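Local coordinates for protein SusD homolog (Bacteroides thetaiotaomicron, PDB 3EHM) that probably binds mucin O-glycans at the cell surface as a SusD-like lipoprotein, serving glycan utilization by a human gut symbiont, at residues Gly392-Leu397 against His409-Gly414; Thr305-Val310 against Phe327-Lys332; Ile413-Pro418 against Gln433-Ile438. All coordinates share one frame; numbering follows the deposited sequence.

Along the chain, contact 2 is complete before contact 1 opens, and contact 1 hands over directly to contact 3, with Ile413 and Gly414 common to both. Contacts 1 and 3 lie about 11 Å apart between centres and touch, Pro394 packing on Asn415. Contact 2 has its centre about 19 Å from that of contact 1 and about 25 Å from that of contact 3. Contact 1 folds the long connection between helix 384-388 and helix 429-445 upon itself; contact 3 then fastens a later part of that connection to helix 429-445. Contact 2 belongs to a region of short strands. All three involve loop segments, which contact 3 joins to a helix of this mainly helical SusD-like protein.

Contact 1: Gly392-Leu397 against His409-Gly414; sequences GKPTGL and HDLSIG
The ring of Pro394 meets Leu411 through CB and CG: its CB is 3.7 Å from Leu411 CD2 and its CG 3.6 Å from Leu411 O, the two side chains crossing at about a right angle. Tyr279 of helix 274-282 also touches both residues, and Asn415 packs on the proline. The His409 imidazole touches Lys466, Arg484 and Gln529. The flat carboxylate of Asp410 serves its own segment: Ser412 N reaches OD1 from the anti side, 29° out of the carboxylate plane. This is an Asx turn set within a type I beta turn from Asp410 to Ile413, and it follows a single antiparallel beta bridge, so the contact closes a loop within the connection from helix 384-388 to helix 429-445. In the bridge, the hydrogen-bonded pair Leu397 and His409 exchanges two backbone bonds, Leu397 N to His409 O at 2.9 Å and His409 N to Leu397 O at 2.8 Å.

The segments run nearly antiparallel, 168° apart. The CA traces come nearest at Gly396, whose CA is 4.0 Å from Asp410 CA; a CB there would clash with that atom, which is consistent with a glycine at this position. In the turn, Ser412 OG sits between its backbone N and carbonyl carbon (chi1 70°), which brings it to Asp410 OD1, a very short pair. With an alanine in place of Asp410, Ser412 N would probably be left without its acceptor and the serine hydroxyl set free to turn. Ser412 also touches Gly392-Leu397, its CB lying 3.3 Å from Pro394 O.

Contact 2: Thr305-Val310 against Phe327-Lys332; sequences TGYFPV and FASRPK
Ser329 grips both backbone polar atoms of Phe308. Its N donates to Phe308 O at 3.0 Å with an N-H...O angle of 152°, while its side-chain OG accepts from Phe308 N, also at 3.0 Å but more bent, at 133°. The side chain can do this because OG stands anti to the carbonyl carbon (chi1 -68°), beside its own backbone N, so that the hydroxyl takes the part a backbone carbonyl would play in a regular strand pair. OG also has a weak hydrogen bond to Thr293 O. A thinner polar link lies farther along the segments, where a water 2.8 Å from Tyr307 OH is joined only weakly to Lys332 NZ; the firmer partner of that ammonium group is Ser289 O.

Thr305-Val310 begins on the end of strand 304-306, which pairs antiparallel with strand 295-297 in a two-stranded sheet, and continues as loop past the irregular Phe327-Lys332 segment. Both segments are tied by backbone hydrogen bonds to Met272 of strand 270-272, through Val310 and Ser329, so the contact joins two of the small beta elements of this mainly helical protein.

Packing is tight around Ala328. Its CB lies 3.3 Å from Phe308 O and 3.8 Å from Val310 CG2; CG2 of Val310 stands beside the valine's own backbone N. Tyr307 adds a looser approach, its CD1 3.8 Å from Ser329 OG. On one face of the Phe308 ring, Gly306 O sits 3.6 Å above the plane, over the ring centre; Lys403 makes a cation-pi contact with the same ring. The backbone angles of Gly306 would jam any CB against the preceding carbonyl oxygen.

Contact 3: Ile413-Pro418 against Gln433-Ile438; sequences IGNTSP and QLQKII
Lys436 NZ donates to Thr416 OG1 at 2.8 Å and to Ser417 O at 2.9 Å. The second bond comes from above the carbonyl plane, 49° out of it. The lysine chain is extended as far as CE and bends at its end (chi4 -66°), which turns the ammonium group in against the loop; there Lys419 O and Asp422 O accept from it as well. Three backbone carbonyls and one hydroxyl thus surround this buried charge.

Next to it the Gln435 side chain meets that of Thr416 from the opposite direction, with OE1 3.6 Å from Thr416 CG2. A water joins the pair of segments here, donating to Gln435 OE1 at 2.6 Å and to Gly414 O at 2.8 Å.

Both side chains project from helix 429-445, in a family grouped with the tetratricopeptide repeats, and they hold the loop leading into that helix against its flank. Other faces of the helix pack on helix 344-356 through Leu434 and Ile438, and on helix 449-459 through Ile438. In the second shell, Glu432 is hydrogen-bonded to Thr416 OG1, Asp422 holds the Ser417 hydroxyl by its OD2, and Tyr283 OH bonds to Thr416 O.

Contact 1: Gly392-Leu397 against His409-Gly414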
loop_
_atom_site.group_PDB
_atom_site.type_symbol
_atom_site.label_atom_id
_atom_site.label_comp_id
_atom_site.label_asym_id
_atom_site.label_seq_id
_atom_site.Cartn_x
_atom_site.Cartn_y
_atom_site.Cartn_z
ATOM N N GLY A 392 3.960 -23.485 -11.436
ATOM C CA GLY A 392 4.297 -22.598 -12.533
ATOM C C GLY A 392 4.962 -21.322 -12.045
ATOM O O GLY A 392 4.786 -20.919 -10.896
ATOM N N LYS A 393 5.738 -20.690 -12.919
ATOM C CA LYS A 393 6.428 -19.451 -12.582
ATOM C C LYS A 393 5.757 -18.284 -13.293
ATOM O O LYS A 393 5.035 -18.476 -14.271
ATOM C CB LYS A 393 7.903 -19.535 -12.992
ATOM C CG LYS A 393 8.801 -20.282 -12.000
ATOM C CD LYS A 393 8.361 -21.720 -11.815
ATOM C CE LYS A 393 9.279 -22.475 -10.870
ATOM N NZ LYS A 393 8.814 -23.883 -10.669
ATOM N N PRO A 394 5.979 -17.051 -12.808
ATOM C CA PRO A 394 5.351 -15.904 -13.467
ATOM C C PRO A 394 5.702 -15.808 -14.947
ATOM O O PRO A 394 6.774 -16.237 -15.379
ATOM C CB PRO A 394 5.860 -14.711 -12.654
ATOM C CG PRO A 394 7.159 -15.199 -12.097
ATOM C CD PRO A 394 6.835 -16.615 -11.695
ATOM N N THR A 395 4.787 -15.244 -15.721
ATOM C CA THR A 395 4.985 -15.111 -17.153
ATOM C C THR A 395 5.734 -13.838 -17.501
ATOM O O THR A 395 5.417 -12.759 -16.997
ATOM C CB THR A 395 3.645 -15.096 -17.884
ATOM O OG1 THR A 395 2.868 -16.223 -17.463
ATOM C CG2 THR A 395 3.868 -15.163 -19.393
ATOM N N GLY A 396 6.730 -13.969 -18.366
ATOM C CA GLY A 396 7.493 -12.810 -18.768
ATOM C C GLY A 396 6.788 -12.091 -19.897
ATOM O O GLY A 396 5.864 -12.623 -20.510
ATOM N N LEU A 397 7.214 -10.867 -20.164
ATOM C CA LEU A 397 6.630 -10.087 -21.234
ATOM C C LEU A 397 7.687 -10.006 -22.327
ATOM O O LEU A 397 8.777 -9.471 -22.119
ATOM C CB LEU A 397 6.266 -8.693 -20.712
ATOM C CG LEU A 397 5.211 -7.871 -21.457
ATOM C CD1 LEU A 397 4.000 -8.737 -21.777
ATOM C CD2 LEU A 397 4.809 -6.677 -20.598
ATOM N N HIS A 409 10.756 -8.170 -20.589
ATOM C CA HIS A 409 11.396 -8.517 -19.337
ATOM C C HIS A 409 10.894 -9.893 -18.938
ATOM O O HIS A 409 9.689 -10.111 -18.808
ATOM C CB HIS A 409 11.066 -7.499 -18.244
ATOM C CG HIS A 409 11.739 -7.790 -16.940
ATOM N ND1 HIS A 409 11.270 -8.742 -16.058
ATOM C CD2 HIS A 409 12.885 -7.311 -16.401
ATOM C CE1 HIS A 409 12.100 -8.838 -15.035
ATOM N NE2 HIS A 409 13.090 -7.982 -15.218
ATOM N N ASP A 410 11.818 -10.829 -18.770
ATOM C CA ASP A 410 11.444 -12.175 -18.386
ATOM C C ASP A 410 11.332 -12.245 -16.871
ATOM O O ASP A 410 12.326 -12.408 -16.165
ATOM C CB ASP A 410 12.476 -13.188 -18.869
ATOM C CG ASP A 410 11.977 -14.608 -18.740
ATOM O OD1 ASP A 410 11.028 -14.824 -17.957
ATOM O OD2 ASP A 410 12.523 -15.505 -19.408
ATOM N N LEU A 411 10.107 -12.116 -16.381
ATOM C CA LEU A 411 9.835 -12.148 -14.952
ATOM C C LEU A 411 10.062 -13.527 -14.324
ATOM O O LEU A 411 10.205 -13.636 -13.109
ATOM C CB LEU A 411 8.389 -11.705 -14.707
ATOM C CG LEU A 411 7.935 -11.449 -13.269
ATOM C CD1 LEU A 411 8.773 -10.331 -12.650
ATOM C CD2 LEU A 411 6.461 -11.063 -13.271
ATOM N N SER A 412 10.105 -14.573 -15.146
ATOM C CA SER A 412 10.280 -15.933 -14.629
ATOM C C SER A 412 11.675 -16.243 -14.112
ATOM O O SER A 412 11.835 -17.074 -13.219
ATOM C CB SER A 412 9.925 -16.963 -15.708
ATOM O OG SER A 412 10.890 -16.963 -16.747
ATOM N N ILE A 413 12.675 -15.573 -14.674
ATOM C CA ILE A 413 14.071 -15.798 -14.305
ATOM C C ILE A 413 14.352 -15.754 -12.809
ATOM O O ILE A 413 14.249 -14.704 -12.172
ATOM C CB ILE A 413 14.995 -14.785 -15.007
ATOM C CG1 ILE A 413 14.848 -14.918 -16.525
ATOM C CG2 ILE A 413 16.440 -15.027 -14.590
ATOM C CD1 ILE A 413 15.645 -13.896 -17.322
ATOM N N GLY A 414 14.719 -16.911 -12.264
ATOM C CA GLY A 414 15.037 -17.019 -10.850
ATOM C C GLY A 414 13.854 -16.764 -9.937
ATOM O O GLY A 414 14.031 -16.547 -8.737
#

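Contact 2: Thr305-Val310 against Phe327-Lys332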
loop_
_atom_site.group_PDB
_atom_site.type_symbol
_atom_site.label_atom_id
_atom_site.label_comp_id
_atom_site.label_asym_id
_atom_site.label_seq_id
_atom_site.Cartn_x
_atom_site.Cartn_y
_atom_site.Cartn_z
ATOM N N THR A 305 -8.951 -10.112 -28.315
ATOM C CA THR A 305 -9.387 -9.944 -26.937
ATOM C C THR A 305 -8.492 -10.754 -26.011
ATOM O O THR A 305 -8.013 -11.822 -26.383
ATOM C CB THR A 305 -10.859 -10.406 -26.762
ATOM O OG1 THR A 305 -11.716 -9.555 -27.531
ATOM C CG2 THR A 305 -11.281 -10.339 -25.299
ATOM N N GLY A 306 -8.266 -10.235 -24.806
ATOM C CA GLY A 306 -7.428 -10.932 -23.846
ATOM C C GLY A 306 -6.909 -10.002 -22.769
ATOM O O GLY A 306 -7.236 -8.816 -22.749
ATOM N N TYR A 307 -6.105 -10.540 -21.861
ATOM C CA TYR A 307 -5.536 -9.740 -20.783
ATOM C C TYR A 307 -4.245 -9.087 -21.262
ATOM O O TYR A 307 -3.201 -9.733 -21.333
ATOM C CB TYR A 307 -5.290 -10.638 -19.569
ATOM C CG TYR A 307 -6.582 -11.130 -18.961
ATOM C CD1 TYR A 307 -7.370 -10.281 -18.184
ATOM C CD2 TYR A 307 -7.053 -12.421 -19.216
ATOM C CE1 TYR A 307 -8.592 -10.696 -17.680
ATOM C CE2 TYR A 307 -8.280 -12.848 -18.715
ATOM C CZ TYR A 307 -9.043 -11.978 -17.948
ATOM O OH TYR A 307 -10.261 -12.377 -17.455
ATOM N N PHE A 308 -4.336 -7.801 -21.599
ATOM C CA PHE A 308 -3.205 -7.026 -22.107
ATOM C C PHE A 308 -2.725 -5.994 -21.089
ATOM O O PHE A 308 -3.429 -5.028 -20.793
ATOM C CB PHE A 308 -3.609 -6.291 -23.390
ATOM C CG PHE A 308 -4.275 -7.169 -24.418
ATOM C CD1 PHE A 308 -5.359 -6.694 -25.150
ATOM C CD2 PHE A 308 -3.817 -8.460 -24.664
ATOM C CE1 PHE A 308 -5.981 -7.492 -26.115
ATOM C CE2 PHE A 308 -4.431 -9.268 -25.628
ATOM C CZ PHE A 308 -5.515 -8.781 -26.352
ATOM N N PRO A 309 -1.511 -6.178 -20.553
ATOM C CA PRO A 309 -0.967 -5.242 -19.568
ATOM C C PRO A 309 -0.224 -4.054 -20.175
ATOM O O PRO A 309 0.101 -4.042 -21.362
ATOM C CB PRO A 309 -0.035 -6.125 -18.753
ATOM C CG PRO A 309 0.548 -7.009 -19.815
ATOM C CD PRO A 309 -0.672 -7.387 -20.646
ATOM N N VAL A 310 0.027 -3.053 -19.339
ATOM C CA VAL A 310 0.770 -1.865 -19.732
ATOM C C VAL A 310 2.020 -1.918 -18.859
ATOM O O VAL A 310 1.933 -2.142 -17.648
ATOM C CB VAL A 310 -0.035 -0.580 -19.453
ATOM C CG1 VAL A 310 0.809 0.651 -19.758
ATOM C CG2 VAL A 310 -1.296 -0.571 -20.317
ATOM N N PHE A 327 -7.396 0.713 -24.509
ATOM C CA PHE A 327 -8.169 -0.516 -24.480
ATOM C C PHE A 327 -7.444 -1.729 -23.915
ATOM O O PHE A 327 -7.811 -2.872 -24.195
ATOM C CB PHE A 327 -8.710 -0.807 -25.878
ATOM C CG PHE A 327 -9.545 0.310 -26.420
ATOM C CD1 PHE A 327 -8.983 1.282 -27.238
ATOM C CD2 PHE A 327 -10.880 0.437 -26.045
ATOM C CE1 PHE A 327 -9.738 2.371 -27.673
ATOM C CE2 PHE A 327 -11.640 1.521 -26.473
ATOM C CZ PHE A 327 -11.065 2.489 -27.289
ATOM N N ALA A 328 -6.410 -1.476 -23.120
ATOM C CA ALA A 328 -5.678 -2.555 -22.474
ATOM C C ALA A 328 -6.585 -2.985 -21.326
ATOM O O ALA A 328 -7.592 -2.326 -21.056
ATOM C CB ALA A 328 -4.348 -2.043 -21.930
ATOM N N SER A 329 -6.248 -4.083 -20.658
ATOM C CA SER A 329 -7.063 -4.543 -19.536
ATOM C C SER A 329 -7.172 -3.419 -18.505
ATOM O O SER A 329 -6.213 -2.680 -18.279
ATOM C CB SER A 329 -6.432 -5.783 -18.895
ATOM O OG SER A 329 -6.502 -6.892 -19.774
ATOM N N ARG A 330 -8.343 -3.294 -17.891
ATOM C CA ARG A 330 -8.582 -2.254 -16.895
ATOM C C ARG A 330 -8.954 -2.855 -15.553
ATOM O O ARG A 330 -9.500 -3.948 -15.488
ATOM C CB ARG A 330 -9.752 -1.360 -17.311
ATOM C CG ARG A 330 -9.698 -0.835 -18.719
ATOM C CD ARG A 330 -10.891 0.074 -18.978
ATOM N NE ARG A 330 -10.925 0.530 -20.363
ATOM C CZ ARG A 330 -11.703 1.509 -20.809
ATOM N NH1 ARG A 330 -12.514 2.143 -19.973
ATOM N NH2 ARG A 330 -11.669 1.851 -22.090
ATOM N N PRO A 331 -8.663 -2.136 -14.461
ATOM C CA PRO A 331 -9.020 -2.665 -13.144
ATOM C C PRO A 331 -10.547 -2.696 -13.092
ATOM O O PRO A 331 -11.200 -1.768 -13.580
ATOM C CB PRO A 331 -8.451 -1.619 -12.186
ATOM C CG PRO A 331 -7.280 -1.067 -12.936
ATOM C CD PRO A 331 -7.830 -0.929 -14.334
ATOM N N LYS A 332 -11.119 -3.761 -12.544
ATOM C CA LYS A 332 -12.567 -3.836 -12.420
ATOM C C LYS A 332 -12.946 -3.016 -11.198
ATOM O O LYS A 332 -12.391 -3.213 -10.112
ATOM C CB LYS A 332 -13.033 -5.280 -12.229
ATOM C CG LYS A 332 -13.096 -6.083 -13.509
ATOM C CD LYS A 332 -13.782 -7.427 -13.285
ATOM C CE LYS A 332 -13.963 -8.170 -14.601
ATOM N NZ LYS A 332 -14.533 -9.527 -14.397
HETATM O O HOH W 1 -12.161 -10.407 -16.805
#

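Contact 3: Ile413-Pro418 against Gln433-Ile438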
loop_
_atom_site.group_PDB
_atom_site.type_symbol
_atom_site.label_atom_id
_atom_site.label_comp_id
_atom_site.label_asym_id
_atom_site.label_seq_id
_atom_site.Cartn_x
_atom_site.Cartn_y
_atom_site.Cartn_z
ATOM N N ILE A 413 12.675 -15.573 -14.674
ATOM C CA ILE A 413 14.071 -15.798 -14.305
ATOM C C ILE A 413 14.352 -15.754 -12.809
ATOM O O ILE A 413 14.249 -14.704 -12.172
ATOM C CB ILE A 413 14.995 -14.785 -15.007
ATOM C CG1 ILE A 413 14.848 -14.918 -16.525
ATOM C CG2 ILE A 413 16.440 -15.027 -14.590
ATOM C CD1 ILE A 413 15.645 -13.896 -17.322
ATOM N N GLY A 414 14.719 -16.911 -12.264
ATOM C CA GLY A 414 15.037 -17.019 -10.850
ATOM C C GLY A 414 13.854 -16.764 -9.937
ATOM O O GLY A 414 14.031 -16.547 -8.737
ATOM N N ASN A 415 12.649 -16.803 -10.496
ATOM C CA ASN A 415 11.444 -16.548 -9.712
ATOM C C ASN A 415 10.887 -17.830 -9.101
ATOM O O ASN A 415 11.327 -18.933 -9.435
ATOM C CB ASN A 415 10.396 -15.846 -10.585
ATOM C CG ASN A 415 9.700 -14.704 -9.857
ATOM O OD1 ASN A 415 9.443 -13.642 -10.434
ATOM N ND2 ASN A 415 9.386 -14.919 -8.590
ATOM N N THR A 416 9.915 -17.686 -8.206
ATOM C CA THR A 416 9.339 -18.833 -7.512
ATOM C C THR A 416 7.879 -19.116 -7.888
ATOM O O THR A 416 7.229 -18.318 -8.565
ATOM C CB THR A 416 9.437 -18.619 -5.980
ATOM O OG1 THR A 416 9.088 -19.824 -5.293
ATOM C CG2 THR A 416 8.495 -17.497 -5.540
ATOM N N SER A 417 7.379 -20.260 -7.429
ATOM C CA SER A 417 6.009 -20.697 -7.694
ATOM C C SER A 417 5.132 -20.572 -6.445
ATOM O O SER A 417 5.619 -20.228 -5.368
ATOM C CB SER A 417 6.018 -22.156 -8.138
ATOM O OG SER A 417 6.441 -22.980 -7.067
ATOM N N PRO A 418 3.825 -20.862 -6.573
ATOM C CA PRO A 418 2.893 -20.779 -5.445
ATOM C C PRO A 418 3.056 -21.909 -4.430
ATOM O O PRO A 418 2.879 -21.705 -3.228
ATOM C CB PRO A 418 1.517 -20.843 -6.117
ATOM C CG PRO A 418 1.776 -20.376 -7.519
ATOM C CD PRO A 418 3.085 -21.050 -7.832
ATOM N N GLN A 433 11.241 -19.021 0.789
ATOM C CA GLN A 433 9.986 -19.173 1.508
ATOM C C GLN A 433 9.439 -17.772 1.786
ATOM O O GLN A 433 8.237 -17.533 1.663
ATOM C CB GLN A 433 10.212 -19.945 2.812
ATOM C CG GLN A 433 10.654 -21.385 2.575
ATOM C CD GLN A 433 10.855 -22.174 3.859
ATOM O OE1 GLN A 433 11.395 -21.661 4.837
ATOM N NE2 GLN A 433 10.441 -23.439 3.848
ATOM N N LEU A 434 10.322 -16.844 2.158
ATOM C CA LEU A 434 9.896 -15.468 2.398
ATOM C C LEU A 434 9.400 -14.889 1.074
ATOM O O LEU A 434 8.389 -14.189 1.024
ATOM C CB LEU A 434 11.054 -14.610 2.916
ATOM C CG LEU A 434 10.738 -13.110 3.058
ATOM C CD1 LEU A 434 9.655 -12.909 4.114
ATOM C CD2 LEU A 434 11.993 -12.342 3.441
ATOM N N GLN A 435 10.114 -15.189 -0.005
ATOM C CA GLN A 435 9.727 -14.689 -1.318
ATOM C C GLN A 435 8.304 -15.130 -1.669
ATOM O O GLN A 435 7.518 -14.340 -2.204
ATOM C CB GLN A 435 10.709 -15.175 -2.385
ATOM C CG GLN A 435 10.386 -14.685 -3.790
ATOM C CD GLN A 435 11.377 -15.187 -4.814
ATOM O OE1 GLN A 435 11.851 -16.315 -4.726
ATOM N NE2 GLN A 435 11.682 -14.355 -5.806
ATOM N N LYS A 436 7.977 -16.386 -1.371
ATOM C CA LYS A 436 6.639 -16.912 -1.641
ATOM C C LYS A 436 5.614 -16.146 -0.800
ATOM O O LYS A 436 4.566 -15.738 -1.304
ATOM C CB LYS A 436 6.556 -18.409 -1.301
ATOM C CG LYS A 436 7.361 -19.332 -2.227
ATOM C CD LYS A 436 7.258 -20.786 -1.768
ATOM C CE LYS A 436 8.096 -21.729 -2.637
ATOM N NZ LYS A 436 7.597 -21.814 -4.044
ATOM N N ILE A 437 5.923 -15.954 0.480
ATOM C CA ILE A 437 5.036 -15.234 1.393
ATOM C C ILE A 437 4.750 -13.811 0.907
ATOM O O ILE A 437 3.596 -13.397 0.828
ATOM C CB ILE A 437 5.645 -15.147 2.814
ATOM C CG1 ILE A 437 5.706 -16.540 3.441
ATOM C CG2 ILE A 437 4.812 -14.201 3.692
ATOM C CD1 ILE A 437 6.495 -16.590 4.741
ATOM N N ILE A 438 5.805 -13.067 0.587
ATOM C CA ILE A 438 5.658 -11.691 0.126
ATOM C C ILE A 438 4.991 -11.595 -1.244
ATOM O O ILE A 438 4.215 -10.671 -1.501
ATOM C CB ILE A 438 7.027 -10.977 0.069
ATOM C CG1 ILE A 438 7.692 -11.022 1.448
ATOM C CG2 ILE A 438 6.847 -9.528 -0.377
ATOM C CD1 ILE A 438 6.852 -10.415 2.569
HETATM O O HOH W 2 13.196 -17.816 -6.420
#